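Local coordinates for protein 4-oxalmesaconate hydratase (Pseudomonas putida, PDB 5CGZ) that catalyses the hydration of 4-carboxy-2-hydroxymuconate to 4-carboxy-4-hydroxy-2-oxoadipate in gallate degradation and binds one zinc ion per subunit, at residues M1-V6 / R103-E108; H33-S38 / E79-G84; T94-A99 / R134-A139. One frame throughout, in Å; residues are numbered along the deposited sequence. Where two conformers were deposited one is given.

Overall arrangement
The chain starts in contact 1, where residues 1-6 lead into strand 3-8. It runs through helix 13-27 to strand 31-36, its neighbour in the sheet, which meets the end of strand 76-80 and the turn after it in contact 2. Helix 92-105 follows, and its last turn and exit return to the N terminus. This closes contact 1, with contact 2 nested inside its loop. Contact 3 joins the same helix to the later helix 122-138. It opens after contact 2 has closed, and it crosses contact 1 along the chain. Arg104 and Glu79 link contacts 1 and 2, Arg103 and Ala137 contacts 1 and 3, and Arg97 and Phe81 contacts 2 and 3.

Contact 1 (M1-V6 / R103-E108); sequences MKSALV and RRVQPE
Lys2 and Glu108 form a salt bridge at one end of the contact. Lys2 NZ lies 2.8 Å from Glu108 OE2, which accepts with its syn lone pair, on the side of the other oxygen. A weaker bond from Lys2 NZ reaches Glu108 OE1. The lysine chain bends at chi3 (70°) and chi4 (59°), which wraps it round the carboxylate, and Lys2 CG also touches OE2. Next to this pair, Glu108 N donates to Ser3 O at 2.8 Å. Ser3 OG points at Val105 O, but the 2.5 Å between them is very short and the serine has two conformers, so the details of this bond are doubtful. Pro107 packs its ring against the strand, with Pro107 CB 3.7 Å from Leu5 CB and 3.6 Å from Ala4 CA.

A water joins the backbones, donating to Gln106 O and accepting a weak bond from Ser3 N. Gln106, the first residue past the helix, has a positive phi (49°), and its NE2 turns back to Arg103 O. Tyr30 OH bonds Glu108 OE1 and so helps to position the carboxylate. Replacing Glu108 by alanine would remove that carboxylate, probably leaving Lys2 without its salt bridge and Tyr30 without this partner. Leu5 also meets Val101 and Tyr102 of helix 92-105. This contact is the helix-to-strand turn of a Rossmann-like alpha/beta fold. Helix 92-105 ends here beside the N-terminal strand 3-8, and the chain then enters the neighbouring parallel strand 110-112.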
loop_
_atom_site.group_PDB
_atom_site.type_symbol
_atom_site.label_atom_id
_atom_site.label_comp_id
_atom_site.label_asym_id
_atom_site.label_seq_id
_atom_site.Cartn_x
_atom_site.Cartn_y
_atom_site.Cartn_z
ATOM N N MET A 1 34.065 22.627 -3.250
ATOM C CA MET A 1 33.036 22.950 -4.224
ATOM C C MET A 1 31.742 22.195 -3.948
ATOM O O MET A 1 31.769 21.089 -3.421
ATOM C CB MET A 1 33.511 22.632 -5.636
ATOM C CG MET A 1 32.531 23.110 -6.697
ATOM S SD MET A 1 33.321 23.325 -8.291
ATOM C CE MET A 1 31.919 23.642 -9.366
ATOM N N LYS A 2 30.610 22.798 -4.297
ATOM C CA LYS A 2 29.338 22.092 -4.237
ATOM C C LYS A 2 29.399 20.917 -5.207
ATOM O O LYS A 2 29.943 21.037 -6.310
ATOM C CB LYS A 2 28.176 23.030 -4.571
ATOM C CG LYS A 2 27.946 24.119 -3.523
ATOM C CD LYS A 2 27.112 25.263 -4.079
ATOM C CE LYS A 2 25.678 24.845 -4.306
ATOM N NZ LYS A 2 25.065 24.368 -3.025
ATOM N N SER A 3 28.836 19.786 -4.799
ATOM C CA SER A 3 28.906 18.578 -5.612
ATOM C C SER A 3 27.642 17.732 -5.473
ATOM O O SER A 3 26.847 17.932 -4.554
ATOM C CB SER A 3 30.131 17.760 -5.214
ATOM O OG SER A 3 29.951 17.227 -3.909
ATOM N N ALA A 4 27.460 16.788 -6.390
ATOM C CA ALA A 4 26.350 15.838 -6.306
ATOM C C ALA A 4 26.686 14.603 -7.127
ATOM O O ALA A 4 27.603 14.623 -7.956
ATOM C CB ALA A 4 25.023 16.476 -6.780
ATOM N N LEU A 5 25.936 13.533 -6.895
ATOM C CA LEU A 5 26.294 12.215 -7.389
ATOM C C LEU A 5 25.130 11.541 -8.108
ATOM O O LEU A 5 23.981 11.587 -7.647
ATOM C CB LEU A 5 26.762 11.334 -6.220
ATOM C CG LEU A 5 27.091 9.877 -6.551
ATOM C CD1 LEU A 5 28.340 9.809 -7.440
ATOM C CD2 LEU A 5 27.278 9.052 -5.275
ATOM N N VAL A 6 25.433 10.906 -9.231
ATOM C CA VAL A 6 24.447 10.102 -9.936
ATOM C C VAL A 6 24.970 8.672 -10.019
ATOM O O VAL A 6 26.092 8.449 -10.471
ATOM C CB VAL A 6 24.161 10.660 -11.348
ATOM C CG1 VAL A 6 23.167 9.769 -12.103
ATOM C CG2 VAL A 6 23.650 12.083 -11.243
ATOM N N ARG A 103 32.813 9.444 -0.076
ATOM C CA ARG A 103 33.755 10.139 0.802
ATOM C C ARG A 103 34.543 11.204 0.023
ATOM O O ARG A 103 34.826 12.281 0.540
ATOM C CB ARG A 103 34.704 9.133 1.468
ATOM C CG ARG A 103 34.074 8.281 2.584
ATOM C CD ARG A 103 33.960 9.079 3.859
ATOM N NE ARG A 103 33.294 8.385 4.959
ATOM C CZ ARG A 103 33.905 7.604 5.850
ATOM N NH1 ARG A 103 35.215 7.379 5.765
ATOM N NH2 ARG A 103 33.200 7.039 6.831
ATOM N N ARG A 104 34.870 10.909 -1.229
ATOM C CA ARG A 104 35.628 11.839 -2.065
ATOM C C ARG A 104 34.763 12.980 -2.612
ATOM O O ARG A 104 35.152 14.142 -2.586
ATOM C CB ARG A 104 36.278 11.079 -3.225
ATOM C CG ARG A 104 37.111 11.942 -4.147
ATOM C CD ARG A 104 37.694 11.123 -5.296
ATOM N NE ARG A 104 36.718 10.857 -6.354
ATOM C CZ ARG A 104 36.271 9.644 -6.676
ATOM N NH1 ARG A 104 36.708 8.571 -6.021
ATOM N NH2 ARG A 104 35.388 9.501 -7.658
ATOM N N VAL A 105 33.580 12.645 -3.105
ATOM C CA VAL A 105 32.721 13.633 -3.740
ATOM C C VAL A 105 31.948 14.480 -2.720
ATOM O O VAL A 105 31.682 15.660 -2.960
ATOM C CB VAL A 105 31.726 12.943 -4.705
ATOM C CG1 VAL A 105 30.668 13.938 -5.196
ATOM C CG2 VAL A 105 32.479 12.307 -5.872
ATOM N N GLN A 106 31.601 13.880 -1.585
ATOM C CA GLN A 106 30.773 14.548 -0.576
ATOM C C GLN A 106 29.517 15.182 -1.197
ATOM O O GLN A 106 29.268 16.377 -1.040
ATOM C CB GLN A 106 31.597 15.611 0.158
ATOM C CG GLN A 106 32.767 15.044 0.976
ATOM C CD GLN A 106 32.316 14.459 2.306
ATOM O OE1 GLN A 106 31.276 14.838 2.841
ATOM N NE2 GLN A 106 33.096 13.523 2.840
ATOM N N PRO A 107 28.715 14.380 -1.909
ATOM C CA PRO A 107 27.600 14.956 -2.679
ATOM C C PRO A 107 26.512 15.591 -1.808
ATOM O O PRO A 107 26.266 15.135 -0.686
ATOM C CB PRO A 107 27.048 13.750 -3.444
ATOM C CG PRO A 107 27.389 12.563 -2.564
ATOM C CD PRO A 107 28.735 12.903 -1.956
ATOM N N GLU A 108 25.869 16.637 -2.329
ATOM C CA GLU A 108 24.745 17.273 -1.647
ATOM C C GLU A 108 23.457 16.502 -1.864
ATOM O O GLU A 108 22.514 16.623 -1.079
ATOM C CB GLU A 108 24.544 18.708 -2.129
ATOM C CG GLU A 108 25.562 19.699 -1.586
ATOM C CD GLU A 108 25.245 21.123 -2.015
ATOM O OE1 GLU A 108 24.078 21.404 -2.411
ATOM O OE2 GLU A 108 26.163 21.963 -1.963
HETATM O O HOH W 1 29.176 19.148 -1.747
#

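Contact 2 (H33-S38 / E79-G84)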
loop_
_atom_site.group_PDB
_atom_site.type_symbol
_atom_site.label_atom_id
_atom_site.label_comp_id
_atom_site.label_asym_id
_atom_site.label_seq_id
_atom_site.Cartn_x
_atom_site.Cartn_y
_atom_site.Cartn_z
ATOM N N HIS A 33 29.124 14.446 -10.485
ATOM C CA HIS A 33 29.853 13.211 -10.772
ATOM C C HIS A 33 28.909 12.038 -11.025
ATOM O O HIS A 33 27.955 11.821 -10.272
ATOM C CB HIS A 33 30.799 12.856 -9.621
ATOM C CG HIS A 33 31.678 11.680 -9.919
ATOM N ND1 HIS A 33 32.571 11.665 -10.973
ATOM C CD2 HIS A 33 31.788 10.469 -9.318
ATOM C CE1 HIS A 33 33.197 10.501 -11.003
ATOM N NE2 HIS A 33 32.740 9.755 -10.008
ATOM N N VAL A 34 29.199 11.273 -12.069
ATOM C CA VAL A 34 28.404 10.109 -12.429
ATOM C C VAL A 34 29.216 8.826 -12.260
ATOM O O VAL A 34 30.334 8.714 -12.777
ATOM C CB VAL A 34 27.902 10.206 -13.883
ATOM C CG1 VAL A 34 27.139 8.946 -14.296
ATOM C CG2 VAL A 34 27.025 11.431 -14.050
ATOM N N VAL A 35 28.661 7.869 -11.522
ATOM C CA VAL A 35 29.188 6.510 -11.521
ATOM C C VAL A 35 28.288 5.614 -12.376
ATOM O O VAL A 35 27.095 5.481 -12.091
ATOM C CB VAL A 35 29.274 5.907 -10.108
ATOM C CG1 VAL A 35 29.665 4.434 -10.190
ATOM C CG2 VAL A 35 30.255 6.676 -9.239
ATOM N N CYS A 36 28.860 5.018 -13.422
ATOM C CA CYS A 36 28.187 3.978 -14.199
ATOM C C CYS A 36 28.675 2.615 -13.741
ATOM O O CYS A 36 29.830 2.260 -13.972
ATOM C CB CYS A 36 28.453 4.141 -15.690
ATOM S SG CYS A 36 27.891 5.692 -16.390
ATOM N N LEU A 37 27.805 1.846 -13.097
ATOM C CA LEU A 37 28.234 0.583 -12.509
ATOM C C LEU A 37 28.609 -0.426 -13.595
ATOM O O LEU A 37 29.526 -1.232 -13.416
ATOM C CB LEU A 37 27.146 0.013 -11.593
ATOM C CG LEU A 37 26.821 0.860 -10.352
ATOM C CD1 LEU A 37 25.586 0.329 -9.630
ATOM C CD2 LEU A 37 28.011 0.925 -9.403
ATOM N N SER A 38 27.902 -0.369 -14.720
ATOM C CA SER A 38 28.186 -1.240 -15.858
ATOM C C SER A 38 27.926 -0.456 -17.133
ATOM O O SER A 38 27.547 0.707 -17.069
ATOM C CB SER A 38 27.327 -2.510 -15.815
ATOM O OG SER A 38 26.003 -2.234 -16.251
ATOM N N GLU A 79 32.786 8.048 -14.083
ATOM C CA GLU A 79 33.687 6.912 -13.937
ATOM C C GLU A 79 32.908 5.621 -14.132
ATOM O O GLU A 79 31.678 5.603 -14.003
ATOM C CB GLU A 79 34.393 6.929 -12.577
ATOM C CG GLU A 79 33.516 6.576 -11.399
ATOM C CD GLU A 79 34.254 6.689 -10.074
ATOM O OE1 GLU A 79 34.034 7.682 -9.342
ATOM O OE2 GLU A 79 35.051 5.784 -9.759
ATOM N N PHE A 80 33.630 4.547 -14.440
ATOM C CA PHE A 80 33.017 3.280 -14.818
ATOM C C PHE A 80 33.505 2.129 -13.938
ATOM O O PHE A 80 34.674 1.768 -13.999
ATOM C CB PHE A 80 33.317 2.994 -16.295
ATOM C CG PHE A 80 32.905 4.111 -17.211
ATOM C CD1 PHE A 80 31.600 4.194 -17.680
ATOM C CD2 PHE A 80 33.811 5.091 -17.584
ATOM C CE1 PHE A 80 31.210 5.226 -18.514
ATOM C CE2 PHE A 80 33.427 6.126 -18.421
ATOM C CZ PHE A 80 32.122 6.194 -18.886
ATOM N N PHE A 81 32.626 1.559 -13.114
ATOM C CA PHE A 81 33.038 0.452 -12.255
ATOM C C PHE A 81 33.208 -0.836 -13.053
ATOM O O PHE A 81 33.917 -1.740 -12.618
ATOM C CB PHE A 81 32.034 0.200 -11.122
ATOM C CG PHE A 81 32.193 1.113 -9.940
ATOM C CD1 PHE A 81 32.888 2.308 -10.048
ATOM C CD2 PHE A 81 31.642 0.768 -8.712
ATOM C CE1 PHE A 81 33.024 3.149 -8.952
ATOM C CE2 PHE A 81 31.774 1.600 -7.617
ATOM C CZ PHE A 81 32.463 2.798 -7.737
ATOM N N ASP A 82 32.525 -0.928 -14.192
ATOM C CA ASP A 82 32.588 -2.111 -15.050
ATOM C C ASP A 82 32.367 -3.437 -14.310
ATOM O O ASP A 82 33.205 -4.340 -14.394
ATOM C CB ASP A 82 33.942 -2.149 -15.774
ATOM C CG ASP A 82 33.994 -3.203 -16.880
ATOM O OD1 ASP A 82 32.933 -3.569 -17.431
ATOM O OD2 ASP A 82 35.103 -3.674 -17.196
ATOM N N ILE A 83 31.244 -3.578 -13.603
ATOM C CA ILE A 83 31.002 -4.821 -12.869
ATOM C C ILE A 83 30.093 -5.803 -13.616
ATOM O O ILE A 83 29.836 -6.903 -13.122
ATOM C CB ILE A 83 30.389 -4.564 -11.470
ATOM C CG1 ILE A 83 28.991 -3.938 -11.590
ATOM C CG2 ILE A 83 31.332 -3.698 -10.617
ATOM C CD1 ILE A 83 28.300 -3.720 -10.230
ATOM N N GLY A 84 29.614 -5.417 -14.795
ATOM C CA GLY A 84 28.817 -6.320 -15.618
ATOM C C GLY A 84 27.312 -6.204 -15.415
ATOM O O GLY A 84 26.841 -6.031 -14.287
HETATM O O HOH W 2 30.898 0.520 -16.083
#
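The Phe81 ring carries Val35 CG1 over one face, 3.9 Å from the ring centroid and 15° off its normal, a CH-pi contact. At the ring edge, in plane, lies Glu79 OE2, and Leu37 CD2 meets Phe81 CD2 obliquely. At the edge of the His33 ring, His33 NE2 donates in plane to the anti lone pair of Glu79 OE1; the 2.5 Å between them is doubtful as an exact length. The ring and carboxylate planes are 64° apart. Glu79 CG sits in the crowded position between backbone N and carbonyl carbon (chi1 73°), and the chain then extends toward the imidazole. On the other face of the sheet, Cys36 CB touches Phe80 CD1 at 3.7 Å, and its sulfur makes an oblique sulfur-aromatic contact.

Strands 31-36 and 76-80 are parallel neighbours in the Rossmann-like sheet, 76-80 outermost within this chain, and pair Val35 with Glu79 and Cys36 with Phe80. Cys36 N bonds Glu79 O at 2.9 Å. Further on, Ile83 N donates to Leu37 O at 2.9 Å, and a water bridges Cys36 O and Asp82 N. Ser38 OG bonds Ala9 O and lies beside the zinc ligand His10, close to the metal site.

The His33 ring is held from both nitrogens, since ND1 bonds Ser77 OG. Glu79 OE1 takes a bond from His33 NE2 and a salt bridge from Arg104 NH2, whose charge would probably favour an ionised carboxylate.

Contact 3 (T94-A99 / R134-A139); sequences TLFRLA and RIIAQA
Helices 92-105 and 122-138 of the alpha/beta fold pack on each other here, away from the zinc site. The axes of 94-99 and 134-138 approach to 8.8 Å and cross at -66°. The backbones come nearest at two small residues, with Ala99 CA 5.2 Å from Ala137 CA. Ala137 CB rests 3.9 Å from Ala99 O.

Ile136 carries most of the contact. With CG1 anti to the carbonyl carbon (chi1 -58°), that branch faces Leu95, while CG2, anti to the backbone N, faces Ala99 and Phe96. Ile136 CG1 meets Leu95 CD2 at 4.0 Å, the two side chains crossing at about a right angle. Ile136 CG2 sits 4.0 Å from Ala99 CB and also reaches the edge of the Phe96 ring, 4.2 Å from Phe96 CE1. Tyr142 lies against the Phe96 ring with nearly parallel planes and also touches Ile136. Pro87 of a neighbouring subunit packs on Leu95 and Phe96, so this side of the contact adjoins a subunit interface of the hexamer.

No hydrogen bond joins the two segments, but one turn further along helix 92-105 Arg103 NE bonds Ala137 O. Between these two segments the side chains meet by apolar contact, which depends on fit rather than on directed bonds.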
loop_
_atom_site.group_PDB
_atom_site.type_symbol
_atom_site.label_atom_id
_atom_site.label_comp_id
_atom_site.label_asym_id
_atom_site.label_seq_id
_atom_site.Cartn_x
_atom_site.Cartn_y
_atom_site.Cartn_z
ATOM N N THR A 94 32.445 -3.897 -4.025
ATOM C CA THR A 94 31.692 -2.923 -4.818
ATOM C C THR A 94 31.163 -1.838 -3.903
ATOM O O THR A 94 31.291 -0.644 -4.177
ATOM C CB THR A 94 30.496 -3.562 -5.542
ATOM O OG1 THR A 94 30.890 -4.816 -6.103
ATOM C CG2 THR A 94 29.978 -2.632 -6.638
ATOM N N LEU A 95 30.575 -2.280 -2.797
ATOM C CA LEU A 95 29.996 -1.380 -1.805
ATOM C C LEU A 95 31.025 -0.388 -1.268
ATOM O O LEU A 95 30.767 0.818 -1.213
ATOM C CB LEU A 95 29.389 -2.196 -0.661
ATOM C CG LEU A 95 28.710 -1.379 0.434
ATOM C CD1 LEU A 95 27.455 -0.705 -0.105
ATOM C CD2 LEU A 95 28.379 -2.267 1.621
ATOM N N PHE A 96 32.199 -0.888 -0.880
ATOM C CA PHE A 96 33.258 -0.017 -0.362
ATOM C C PHE A 96 33.808 0.925 -1.453
ATOM O O PHE A 96 34.123 2.089 -1.183
ATOM C CB PHE A 96 34.384 -0.857 0.251
ATOM C CG PHE A 96 33.981 -1.591 1.510
ATOM C CD1 PHE A 96 33.183 -0.975 2.470
ATOM C CD2 PHE A 96 34.392 -2.897 1.732
ATOM C CE1 PHE A 96 32.819 -1.643 3.623
ATOM C CE2 PHE A 96 34.028 -3.574 2.893
ATOM C CZ PHE A 96 33.240 -2.947 3.836
ATOM N N ARG A 97 33.926 0.420 -2.677
ATOM C CA ARG A 97 34.299 1.247 -3.829
ATOM C C ARG A 97 33.374 2.461 -3.910
ATOM O O ARG A 97 33.815 3.600 -4.047
ATOM C CB ARG A 97 34.215 0.448 -5.145
ATOM C CG ARG A 97 35.490 -0.297 -5.581
ATOM C CD ARG A 97 35.869 0.014 -7.055
ATOM N NE ARG A 97 35.286 -0.909 -8.030
ATOM C CZ ARG A 97 35.378 -0.780 -9.359
ATOM N NH1 ARG A 97 34.811 -1.686 -10.137
ATOM N NH2 ARG A 97 36.025 0.246 -9.916
ATOM N N LEU A 98 32.069 2.201 -3.833
ATOM C CA LEU A 98 31.086 3.274 -3.938
ATOM C C LEU A 98 31.112 4.185 -2.705
ATOM O O LEU A 98 30.977 5.402 -2.828
ATOM C CB LEU A 98 29.679 2.693 -4.151
ATOM C CG LEU A 98 28.598 3.695 -4.569
ATOM C CD1 LEU A 98 29.078 4.549 -5.753
ATOM C CD2 LEU A 98 27.302 2.962 -4.936
ATOM N N ALA A 99 31.285 3.608 -1.517
ATOM C CA ALA A 99 31.411 4.424 -0.309
ATOM C C ALA A 99 32.599 5.379 -0.418
ATOM O O ALA A 99 32.535 6.514 0.063
ATOM C CB ALA A 99 31.548 3.548 0.932
ATOM N N ARG A 134 26.069 5.037 0.804
ATOM C CA ARG A 134 25.861 6.315 1.470
ATOM C C ARG A 134 25.915 6.171 2.993
ATOM O O ARG A 134 26.546 6.978 3.691
ATOM C CB ARG A 134 24.515 6.904 1.037
ATOM C CG ARG A 134 24.107 8.216 1.688
ATOM C CD ARG A 134 22.772 8.642 1.063
ATOM N NE ARG A 134 22.085 9.711 1.784
ATOM C CZ ARG A 134 21.406 9.550 2.921
ATOM N NH1 ARG A 134 21.331 8.357 3.507
ATOM N NH2 ARG A 134 20.809 10.596 3.475
ATOM N N ILE A 135 25.242 5.146 3.511
ATOM C CA ILE A 135 25.215 4.917 4.949
ATOM C C ILE A 135 26.595 4.475 5.471
ATOM O O ILE A 135 27.032 4.933 6.529
ATOM C CB ILE A 135 24.142 3.873 5.324
ATOM C CG1 ILE A 135 22.737 4.424 5.012
ATOM C CG2 ILE A 135 24.266 3.478 6.797
ATOM C CD1 ILE A 135 21.638 3.374 5.009
ATOM N N ILE A 136 27.278 3.594 4.740
ATOM C CA ILE A 136 28.640 3.203 5.119
ATOM C C ILE A 136 29.519 4.450 5.244
ATOM O O ILE A 136 30.279 4.595 6.206
ATOM C CB ILE A 136 29.287 2.235 4.101
ATOM C CG1 ILE A 136 28.442 0.963 3.939
ATOM C CG2 ILE A 136 30.743 1.898 4.515
ATOM C CD1 ILE A 136 28.141 0.257 5.241
ATOM N N ALA A 137 29.378 5.361 4.281
ATOM C CA ALA A 137 30.182 6.586 4.249
ATOM C C ALA A 137 29.844 7.546 5.399
ATOM O O ALA A 137 30.619 8.462 5.708
ATOM C CB ALA A 137 30.011 7.285 2.908
ATOM N N GLN A 138 28.692 7.334 6.032
ATOM C CA GLN A 138 28.327 8.092 7.228
ATOM C C GLN A 138 29.030 7.594 8.499
ATOM O O GLN A 138 29.077 8.301 9.504
ATOM C CB GLN A 138 26.813 8.027 7.459
ATOM C CG GLN A 138 25.945 8.724 6.415
ATOM C CD GLN A 138 24.461 8.493 6.691
ATOM O OE1 GLN A 138 24.086 7.447 7.228
ATOM N NE2 GLN A 138 23.615 9.467 6.330
ATOM N N ALA A 139 29.544 6.368 8.467
ATOM C CA ALA A 139 30.002 5.709 9.696
ATOM C C ALA A 139 31.403 6.153 10.110
ATOM O O ALA A 139 32.358 6.018 9.346
ATOM C CB ALA A 139 29.966 4.197 9.528
#